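Probable ABC transporter extracellular-binding protein yckB (PDB 2IEE) probably serves as the extracellular solute-binding component of a binding-protein-dependent ABC transport system in Bacillus subtilis. Local coordinates at residues H37-S41 against G42-L46; T47-E50 against V51-R55; M144-A147 against R148-A152; T197-P200 against D201-Y204; S216-A219 against L220-K223. All coordinates share one frame; numbering follows the deposited sequence.

Overall arrangement
Contacts 1 and 2 lie in series and touch: the surface hairpin of contact 1 runs through strand 45-47 into the helix start of contact 2, which is buried. Contacts 3 and 4, both partly buried, meet through Val146 and Tyr204 on the far side of the chain's centre from contact 2. Contact 5, also partly buried, begins helix 218-234, with its nearest atoms about 9 Å from those of contact 2. Chemistry follows place. The exposed turn of contact 1 is held by backbone and hydroxyl groups, contacts 2 and 3 combine helical bonds with an ion pair, contact 4 folds round a histidine and two waters, and contact 5 uses a water at its helix start.

Contact 1: H37-S41 against G42-L46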
# COMPACT_ATOMS: atom_id res chain seq x y z
N HIS A 37 -11.83 7.35 1.98
CA HIS A 37 -12.64 8.52 2.26
C HIS A 37 -12.67 8.82 3.76
O HIS A 37 -12.86 7.91 4.58
CB HIS A 37 -14.07 8.33 1.74
CG HIS A 37 -14.16 8.07 0.27
ND1 HIS A 37 -14.12 6.80 -0.27
CD2 HIS A 37 -14.26 8.92 -0.78
CE1 HIS A 37 -14.20 6.88 -1.59
NE2 HIS A 37 -14.29 8.15 -1.92
N ASP A 38 -12.49 10.09 4.09
CA ASP A 38 -12.48 10.55 5.48
C ASP A 38 -13.90 10.64 6.05
O ASP A 38 -14.49 11.72 6.11
CB ASP A 38 -11.78 11.90 5.56
CG ASP A 38 -11.71 12.44 6.98
OD1 ASP A 38 -11.68 11.63 7.92
OD2 ASP A 38 -11.67 13.68 7.15
N THR A 39 -14.43 9.50 6.47
CA THR A 39 -15.78 9.44 7.03
C THR A 39 -15.84 9.84 8.49
O THR A 39 -16.91 10.19 8.99
CB THR A 39 -16.38 8.02 6.88
OG1 THR A 39 -15.49 7.06 7.44
CG2 THR A 39 -16.62 7.69 5.41
N ASP A 40 -14.70 9.78 9.19
CA ASP A 40 -14.67 10.15 10.60
C ASP A 40 -15.02 11.62 10.81
O ASP A 40 -15.65 11.98 11.81
CB ASP A 40 -13.28 9.90 11.21
CG ASP A 40 -12.91 8.43 11.23
OD1 ASP A 40 -13.79 7.58 11.52
OD2 ASP A 40 -11.72 8.11 10.98
N SER A 41 -14.62 12.47 9.88
CA SER A 41 -14.88 13.90 9.99
C SER A 41 -16.22 14.29 9.40
O SER A 41 -16.73 15.38 9.66
CB SER A 41 -13.78 14.70 9.28
OG SER A 41 -13.89 14.55 7.87
N GLY A 42 -16.79 13.40 8.59
CA GLY A 42 -18.07 13.68 7.96
C GLY A 42 -17.89 14.29 6.57
O GLY A 42 -18.88 14.56 5.88
N SER A 43 -16.65 14.51 6.16
CA SER A 43 -16.39 15.10 4.85
C SER A 43 -16.44 14.09 3.71
O SER A 43 -16.72 14.46 2.57
CB SER A 43 -15.03 15.79 4.83
OG SER A 43 -13.99 14.83 4.61
N ASP A 44 -16.16 12.83 4.01
CA ASP A 44 -16.15 11.79 2.99
C ASP A 44 -15.18 12.18 1.88
O ASP A 44 -15.30 11.71 0.75
CB ASP A 44 -17.54 11.59 2.37
CG ASP A 44 -18.60 11.22 3.41
OD1 ASP A 44 -18.27 10.50 4.37
OD2 ASP A 44 -19.77 11.64 3.25
N LYS A 45 -14.23 13.04 2.21
CA LYS A 45 -13.26 13.50 1.22
C LYS A 45 -12.27 12.41 0.86
O LYS A 45 -11.78 11.69 1.73
CB LYS A 45 -12.49 14.71 1.77
CG LYS A 45 -11.52 15.32 0.77
CD LYS A 45 -10.76 16.50 1.38
CE LYS A 45 -9.85 17.17 0.37
NZ LYS A 45 -9.06 18.27 0.99
N LEU A 46 -11.99 12.27 -0.43
CA LEU A 46 -11.03 11.27 -0.88
C LEU A 46 -9.67 11.75 -0.38
O LEU A 46 -9.25 12.86 -0.67
CB LEU A 46 -11.05 11.17 -2.42
CG LEU A 46 -10.09 10.16 -3.08
CD1 LEU A 46 -10.35 8.75 -2.55
CD2 LEU A 46 -10.26 10.20 -4.58
O HOH W 1 -11.18 15.75 5.20
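The carbonyl oxygen of Asp38 is held by the turn that follows it: Asp44 N donates to Asp38 O at 2.9 Å, with the Ser43 hydroxyl nearby as a weak and unsettled second donor. One residue further on, Lys45 O accepts from Asp38 N at 2.9 Å, nearly straight at 164°. Inside the turn, a chi1 of 71° sets the Ser41 hydroxyl between its own N and carbonyl carbon, from where it accepts the N-H of Ser43 (Ser43 N to Ser41 OG 3.2 Å). A water links Asp38 OD2 to Ser43 OG. Gly42 has a positive phi of 93°, at which a CB would run into Ser41 O, and its N-H returns weakly to Thr39 O. On the face that carries His37 and Leu46, the imidazole presents its CD2 edge to Asp44 O, 3.3 Å away, while Leu46 CD1 lies over one ring face, displaced toward the rim, 4.0 Å from His37 NE2. That nitrogen is hydrogen-bonded to Glu69 of strand 64-69, which Leu46 also touches. His37 and Leu46 form an antiparallel non-hydrogen-bonded pair, and the whole is a beta hairpin at the protein surface, joining strands 36-38 and 45-47.

Contact 2: T47-E50 against V51-R55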
# COMPACT_ATOMS: atom_id res chain seq x y z
N THR A 47 -9.00 10.91 0.39
CA THR A 47 -7.71 11.30 0.94
C THR A 47 -6.80 10.09 1.08
O THR A 47 -7.00 9.10 0.39
CB THR A 47 -7.92 12.01 2.31
OG1 THR A 47 -6.66 12.46 2.82
CG2 THR A 47 -8.56 11.07 3.30
N GLY A 48 -5.81 10.16 1.96
CA GLY A 48 -4.89 9.04 2.12
C GLY A 48 -3.49 9.39 1.67
O GLY A 48 -3.30 10.30 0.86
N TYR A 49 -2.49 8.67 2.18
CA TYR A 49 -1.11 8.95 1.83
C TYR A 49 -0.83 9.19 0.34
O TYR A 49 -0.39 10.27 -0.04
CB TYR A 49 -0.19 7.84 2.34
CG TYR A 49 1.25 8.05 1.94
CD1 TYR A 49 1.98 9.13 2.44
CD2 TYR A 49 1.87 7.22 1.02
CE1 TYR A 49 3.29 9.36 2.03
CE2 TYR A 49 3.17 7.44 0.60
CZ TYR A 49 3.87 8.51 1.11
OH TYR A 49 5.16 8.74 0.68
N GLU A 50 -1.10 8.19 -0.50
CA GLU A 50 -0.83 8.31 -1.93
C GLU A 50 -1.65 9.41 -2.61
O GLU A 50 -1.14 10.15 -3.45
CB GLU A 50 -1.07 6.96 -2.63
CG GLU A 50 -0.72 6.98 -4.12
CD GLU A 50 -0.77 5.61 -4.78
OE1 GLU A 50 -1.44 4.71 -4.25
OE2 GLU A 50 -0.14 5.45 -5.85
N VAL A 51 -2.91 9.52 -2.23
CA VAL A 51 -3.79 10.55 -2.79
C VAL A 51 -3.21 11.93 -2.50
O VAL A 51 -3.12 12.77 -3.40
CB VAL A 51 -5.21 10.43 -2.20
CG1 VAL A 51 -6.03 11.67 -2.51
CG2 VAL A 51 -5.89 9.20 -2.75
N GLU A 52 -2.79 12.16 -1.26
CA GLU A 52 -2.24 13.45 -0.89
C GLU A 52 -0.89 13.70 -1.55
O GLU A 52 -0.58 14.84 -1.90
CB GLU A 52 -2.11 13.58 0.64
CG GLU A 52 -3.44 13.52 1.40
CD GLU A 52 -4.47 14.53 0.90
OE1 GLU A 52 -4.08 15.64 0.49
OE2 GLU A 52 -5.68 14.21 0.94
N VAL A 53 -0.10 12.65 -1.73
CA VAL A 53 1.20 12.79 -2.37
C VAL A 53 1.01 13.28 -3.81
O VAL A 53 1.71 14.17 -4.27
CB VAL A 53 1.97 11.45 -2.40
CG1 VAL A 53 3.18 11.57 -3.32
CG2 VAL A 53 2.42 11.07 -0.99
N VAL A 54 0.05 12.68 -4.51
CA VAL A 54 -0.24 13.06 -5.88
C VAL A 54 -0.80 14.49 -5.93
O VAL A 54 -0.37 15.32 -6.73
CB VAL A 54 -1.26 12.09 -6.51
CG1 VAL A 54 -1.67 12.59 -7.89
CG2 VAL A 54 -0.66 10.70 -6.62
N ARG A 55 -1.77 14.75 -5.05
CA ARG A 55 -2.42 16.06 -4.98
C ARG A 55 -1.38 17.17 -4.85
O ARG A 55 -1.39 18.14 -5.61
CB ARG A 55 -3.40 16.07 -3.79
CG ARG A 55 -4.13 17.38 -3.54
CD ARG A 55 -5.20 17.19 -2.44
NE ARG A 55 -6.43 16.60 -2.98
CZ ARG A 55 -7.18 15.71 -2.35
NH1 ARG A 55 -6.85 15.27 -1.14
NH2 ARG A 55 -8.29 15.26 -2.93
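Thr47 and Glu52 supply the polar side-chain bond: the threonine hydroxyl donates to the carboxylate, Thr47 OG1 to Glu52 OE2 2.7 Å, arriving on the anti side and 25° out of the carboxylate plane. The same oxygen forms a salt bridge with Arg55 (Glu52 OE2 to Arg55 NH1 2.6 Å), so two groups fix its position. The glutamate folds back to the helix start through a bend at chi2 (-53°). Without this carboxylate, as with an alanine here, the Thr47 hydroxyl would probably lose its acceptor and the Arg55 guanidinium its ion-pair mate.

Backbone bonds come next. Gly48 occupies the N-cap, and Glu52 N to Gly48 O (2.9 Å) is the first of three successive helical bonds, continued by Val53 to Tyr49 and Val54 to Glu50.

The apolar part is a CH-pi contact, in which Val53 CG2 sits over one face of the Tyr49 ring, 3.8 Å from its centroid. Val51 CG2 packs on the backbone instead, 3.3 Å from Thr47 O.

Around this helix start, Tyr49 OH bonds to the carbonyl of Tyr107, and the Glu50 carboxylate to Tyr107 OH and Asp90 N. Thr47, Tyr49 and Glu52 touch helix 236-244, while Val51 and Arg55 rest on Phe67 of strand 64-69.

Contact 3: M144-A147 against R148-A152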
# COMPACT_ATOMS: atom_id res chain seq x y z
N MSE A 144 -2.07 -14.47 1.58
CA MSE A 144 -2.66 -15.77 1.91
C MSE A 144 -1.97 -16.86 1.09
O MSE A 144 -1.88 -18.01 1.51
CB MSE A 144 -4.17 -15.77 1.62
CG MSE A 144 -4.93 -17.01 2.11
SE MSE A 144 -4.73 -17.37 4.02
CE MSE A 144 -3.71 -19.00 3.88
N GLU A 145 -1.47 -16.48 -0.08
CA GLU A 145 -0.77 -17.41 -0.95
C GLU A 145 0.55 -17.80 -0.27
O GLU A 145 0.97 -18.96 -0.31
CB GLU A 145 -0.49 -16.75 -2.30
CG GLU A 145 -0.33 -17.73 -3.44
CD GLU A 145 -1.53 -18.65 -3.57
OE1 GLU A 145 -2.67 -18.13 -3.56
OE2 GLU A 145 -1.34 -19.88 -3.68
N VAL A 146 1.19 -16.81 0.35
CA VAL A 146 2.44 -17.06 1.06
C VAL A 146 2.17 -18.09 2.15
O VAL A 146 2.87 -19.09 2.26
CB VAL A 146 2.96 -15.76 1.69
CG1 VAL A 146 4.14 -16.05 2.62
CG2 VAL A 146 3.38 -14.79 0.59
N ALA A 147 1.14 -17.84 2.95
CA ALA A 147 0.77 -18.73 4.04
C ALA A 147 0.57 -20.15 3.53
O ALA A 147 1.05 -21.11 4.14
CB ALA A 147 -0.50 -18.24 4.72
N ARG A 148 -0.13 -20.29 2.41
CA ARG A 148 -0.38 -21.60 1.84
C ARG A 148 0.90 -22.30 1.41
O ARG A 148 1.09 -23.49 1.68
CB ARG A 148 -1.35 -21.49 0.64
CG ARG A 148 -2.80 -21.23 1.04
CD ARG A 148 -3.74 -21.46 -0.13
NE ARG A 148 -3.82 -20.30 -1.02
CZ ARG A 148 -4.70 -19.32 -0.89
NH1 ARG A 148 -5.59 -19.34 0.10
NH2 ARG A 148 -4.69 -18.30 -1.74
N LYS A 149 1.79 -21.56 0.76
CA LYS A 149 3.07 -22.11 0.30
C LYS A 149 3.82 -22.76 1.45
O LYS A 149 4.59 -23.69 1.24
CB LYS A 149 3.93 -21.00 -0.30
CG LYS A 149 5.33 -21.44 -0.70
CD LYS A 149 6.14 -20.25 -1.21
CE LYS A 149 7.53 -20.65 -1.66
NZ LYS A 149 8.33 -21.24 -0.54
N TYR A 150 3.60 -22.26 2.66
CA TYR A 150 4.29 -22.80 3.82
C TYR A 150 3.47 -23.80 4.62
O TYR A 150 3.88 -24.21 5.71
CB TYR A 150 4.76 -21.65 4.70
CG TYR A 150 5.98 -20.97 4.12
CD1 TYR A 150 7.25 -21.50 4.30
CD2 TYR A 150 5.85 -19.83 3.33
CE1 TYR A 150 8.37 -20.92 3.72
CE2 TYR A 150 6.97 -19.23 2.74
CZ TYR A 150 8.22 -19.79 2.94
OH TYR A 150 9.32 -19.21 2.36
N GLY A 151 2.32 -24.20 4.09
CA GLY A 151 1.50 -25.20 4.75
C GLY A 151 0.60 -24.77 5.88
O GLY A 151 0.25 -25.58 6.73
N ALA A 152 0.21 -23.50 5.89
CA ALA A 152 -0.66 -22.99 6.95
C ALA A 152 -2.11 -23.33 6.64
O ALA A 152 -2.51 -23.42 5.48
CB ALA A 152 -0.50 -21.48 7.08
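The Arg148 guanidinium carries the carbonyl oxygen of Met144 over the centre of one face, 3.9 Å above its plane, and the Glu145 carboxylate at its edge. The salt bridge there, Arg148 NH2 to Glu145 OE1 at 2.7 Å, is almost straight (170°) and lies nearly in the guanidinium plane, whereas the nitrogen stands above the plane of the carboxylate; the two groups are turned 59° against each other. A bend at chi3 of Arg148 (-82°) swings the group back along the helix, and NH1 comes 3.1 Å from CG of Met144, present as selenomethionine. The other flat group, the Tyr150 ring, is met at its edge by the carbonyl of Val146 (Tyr150 CD2 to Val146 O 3.3 Å).

Helix 142-149 ends here in a Schellman motif. Gly151, with positive phi, is the C-prime residue; Ala152 N reaches back to Ala147 O at 3.1 Å and Gly151 N to Arg148 O at 2.8 Å. Ala147 O also receives a weak bond from Tyr150 N. The turn leads the chain into strand 153-154, completing a beta-alpha-beta unit that starts with strand 134-136.

Ala147 CB and Ala152 CB approach to 4.0 Å across the turn, and both methyls touch Ala135 of that first strand. Val146 packs against Leu178, which Ala147 also touches, and against Tyr204 and Met205.

Contact 4: T197-P200 against D201-Y204; sequences TIHP and DIKY
His199 turns the ND1 edge of its imidazole to the backbone of Asp201 and one face to the side chain of Ile202. CG is turned anti to the backbone N (chi1 -167°), and with chi2 at -69° ND1 faces the main chain, where Asp201 N donates to His199 ND1 at 2.9 Å, close to the ring plane. Ile202 N adds a weak bond to the same nitrogen. The Ile202 chain runs out past CG1 (chi2 170°), which carries CD1 over the centre of one ring face, a CH-pi contact at 4.1 Å from the centroid. At the ring's rim, Asp201 CB lies 3.7 Å from His199 CE1. NE2 is hydrogen-bonded to the carbonyl of Ile124, so both nitrogens are engaged, consistent with a neutral ring protonated at NE2. A phenylalanine in its place would probably leave the Asp201 N-H and the Ile124 carbonyl without their partners. This is the irregular stretch that breaks strand 197-214, which continues on either side of it. Two waters span the break, each donating to both His199 O and Ile202 O; one of them also accepts from Lys203 NZ at 3.0 Å; the lysine chain runs extended and bends at its last torsion. Ile202 touches Ile124 and Leu127, and Lys203 lies against Tyr111 and Ala256.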
# COMPACT_ATOMS: atom_id res chain seq x y z
N THR A 197 1.48 -8.85 18.26
CA THR A 197 2.68 -8.10 17.95
C THR A 197 3.11 -8.54 16.56
O THR A 197 2.63 -9.55 16.05
CB THR A 197 3.82 -8.40 18.94
OG1 THR A 197 4.95 -7.58 18.64
CG2 THR A 197 4.22 -9.87 18.86
N ILE A 198 4.01 -7.77 15.95
CA ILE A 198 4.53 -8.12 14.64
C ILE A 198 5.73 -9.00 14.92
O ILE A 198 6.59 -8.63 15.72
CB ILE A 198 4.96 -6.85 13.87
CG1 ILE A 198 3.73 -5.99 13.58
CG2 ILE A 198 5.69 -7.24 12.59
CD1 ILE A 198 3.99 -4.72 12.80
N HIS A 199 5.79 -10.17 14.29
CA HIS A 199 6.92 -11.07 14.52
C HIS A 199 8.21 -10.36 14.14
O HIS A 199 8.33 -9.82 13.05
CB HIS A 199 6.76 -12.36 13.71
CG HIS A 199 7.70 -13.44 14.11
ND1 HIS A 199 9.06 -13.38 13.89
CD2 HIS A 199 7.48 -14.61 14.76
CE1 HIS A 199 9.63 -14.46 14.39
NE2 HIS A 199 8.70 -15.22 14.92
N PRO A 200 9.20 -10.35 15.05
CA PRO A 200 10.49 -9.70 14.82
C PRO A 200 11.42 -10.25 13.74
O PRO A 200 12.29 -9.53 13.27
CB PRO A 200 11.14 -9.74 16.20
CG PRO A 200 10.62 -11.03 16.77
CD PRO A 200 9.16 -10.98 16.38
N ASP A 201 11.25 -11.50 13.32
CA ASP A 201 12.16 -12.03 12.32
C ASP A 201 11.62 -12.32 10.93
O ASP A 201 12.38 -12.42 9.97
CB ASP A 201 12.84 -13.29 12.87
CG ASP A 201 13.58 -13.02 14.17
OD1 ASP A 201 14.38 -12.07 14.20
OD2 ASP A 201 13.35 -13.75 15.15
N ILE A 202 10.30 -12.42 10.81
CA ILE A 202 9.69 -12.70 9.52
C ILE A 202 9.47 -11.45 8.67
O ILE A 202 8.73 -10.55 9.06
CB ILE A 202 8.36 -13.46 9.71
CG1 ILE A 202 8.65 -14.85 10.29
CG2 ILE A 202 7.61 -13.57 8.40
CD1 ILE A 202 7.41 -15.61 10.74
N LYS A 203 10.13 -11.41 7.52
CA LYS A 203 10.02 -10.32 6.56
C LYS A 203 10.09 -10.99 5.19
O LYS A 203 11.00 -11.78 4.93
CB LYS A 203 11.19 -9.33 6.71
CG LYS A 203 11.30 -8.65 8.07
CD LYS A 203 12.56 -7.78 8.13
CE LYS A 203 12.66 -6.96 9.43
NZ LYS A 203 12.69 -7.81 10.65
N TYR A 204 9.14 -10.70 4.31
CA TYR A 204 9.12 -11.33 3.00
C TYR A 204 8.52 -10.45 1.91
O TYR A 204 7.75 -9.53 2.17
CB TYR A 204 8.32 -12.64 3.06
CG TYR A 204 6.93 -12.43 3.60
CD1 TYR A 204 6.71 -12.35 4.97
CD2 TYR A 204 5.85 -12.22 2.75
CE1 TYR A 204 5.46 -12.05 5.48
CE2 TYR A 204 4.58 -11.91 3.25
CZ TYR A 204 4.40 -11.83 4.62
OH TYR A 204 3.19 -11.46 5.15
O HOH W 2 6.84 -10.54 10.81
O HOH W 3 9.87 -8.61 11.07

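Contact 5: S216-A219 against L220-K223; sequences SNAA and LQKK
Asn217 and Leu220 make the packed part of this contact: Leu220 CD2 lies 3.7 Å from Asn217 ND2, the two buried side chains crossing obliquely at the start of the helix. With chi1 at 173° the leucine's CG is anti to N, and the branched end comes round beside the asparagine. Trp14 of helix 14-20 and Met213 of strand 197-214 also touch Leu220. Beneath the side chains the backbone is firmly tied, Gln221 N to Asn217 O at 3.0 Å with an almost straight N-H (165°). The aliphatic root of Gln221 follows this turn, its CB 3.4 Å from Ala218 O.

The loose, exposed side is that of Ala218 and Lys222. Ala218 offers only a methyl group, and the Lys222 chain leads away from the first turn, its ammonium pairing with Glu226 one turn further on. Between them runs a backbone bond, Lys222 N to Ala218 O at 3.0 Å; the next, Lys223 N to Ala219 O, measures 3.1 Å. Lys223, like the exposed Ala219, also touches Trp14, although its end leads away from the first turn. A water accepts the N-H of Leu220 (Leu220 N to water 2.9 Å) and donates only weakly to Asn217 OD1. Asn217, the centre of an inverse gamma turn, holds the N-cap position without a side-chain capping bond, and the arrangement is the first turn of helix 218-234.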
# COMPACT_ATOMS: atom_id res chain seq x y z
N SER A 216 4.40 6.23 -23.04
CA SER A 216 4.79 7.24 -24.02
C SER A 216 4.78 8.63 -23.39
O SER A 216 5.34 9.58 -23.95
CB SER A 216 3.83 7.22 -25.21
OG SER A 216 2.50 7.45 -24.79
N ASN A 217 4.15 8.75 -22.22
CA ASN A 217 4.06 10.04 -21.52
C ASN A 217 5.32 10.37 -20.73
O ASN A 217 5.26 10.68 -19.54
CB ASN A 217 2.86 10.03 -20.56
CG ASN A 217 1.64 10.71 -21.16
OD1 ASN A 217 1.66 11.14 -22.32
ND2 ASN A 217 0.57 10.81 -20.38
N ALA A 218 6.46 10.30 -21.41
CA ALA A 218 7.75 10.58 -20.78
C ALA A 218 7.84 12.00 -20.21
O ALA A 218 8.51 12.22 -19.20
CB ALA A 218 8.87 10.34 -21.77
N ALA A 219 7.19 12.95 -20.87
CA ALA A 219 7.22 14.34 -20.42
C ALA A 219 6.51 14.47 -19.07
O ALA A 219 7.02 15.10 -18.15
CB ALA A 219 6.56 15.25 -21.45
N LEU A 220 5.33 13.87 -18.95
CA LEU A 220 4.58 13.90 -17.70
C LEU A 220 5.40 13.19 -16.63
O LEU A 220 5.53 13.68 -15.50
CB LEU A 220 3.23 13.19 -17.86
CG LEU A 220 2.39 12.98 -16.59
CD1 LEU A 220 2.06 14.32 -15.96
CD2 LEU A 220 1.12 12.24 -16.96
N GLN A 221 5.97 12.05 -16.99
CA GLN A 221 6.79 11.26 -16.08
C GLN A 221 7.92 12.08 -15.47
O GLN A 221 8.14 12.05 -14.25
CB GLN A 221 7.39 10.05 -16.80
CG GLN A 221 8.03 9.05 -15.88
CD GLN A 221 8.79 7.98 -16.64
OE1 GLN A 221 9.13 6.93 -16.09
NE2 GLN A 221 9.06 8.24 -17.91
N LYS A 222 8.64 12.82 -16.31
CA LYS A 222 9.75 13.64 -15.84
C LYS A 222 9.29 14.78 -14.93
O LYS A 222 9.92 15.09 -13.92
CB LYS A 222 10.53 14.21 -17.03
CG LYS A 222 11.86 14.85 -16.65
CD LYS A 222 12.61 15.40 -17.86
CE LYS A 222 13.99 15.91 -17.46
NZ LYS A 222 13.93 16.91 -16.35
N LYS A 223 8.17 15.40 -15.28
CA LYS A 223 7.63 16.50 -14.48
C LYS A 223 7.17 16.01 -13.10
O LYS A 223 7.44 16.65 -12.09
CB LYS A 223 6.47 17.16 -15.23
CG LYS A 223 6.93 18.07 -16.36
CD LYS A 223 7.58 19.32 -15.78
CE LYS A 223 8.06 20.26 -16.86
NZ LYS A 223 8.58 21.53 -16.26
O HOH W 4 4.01 13.45 -21.52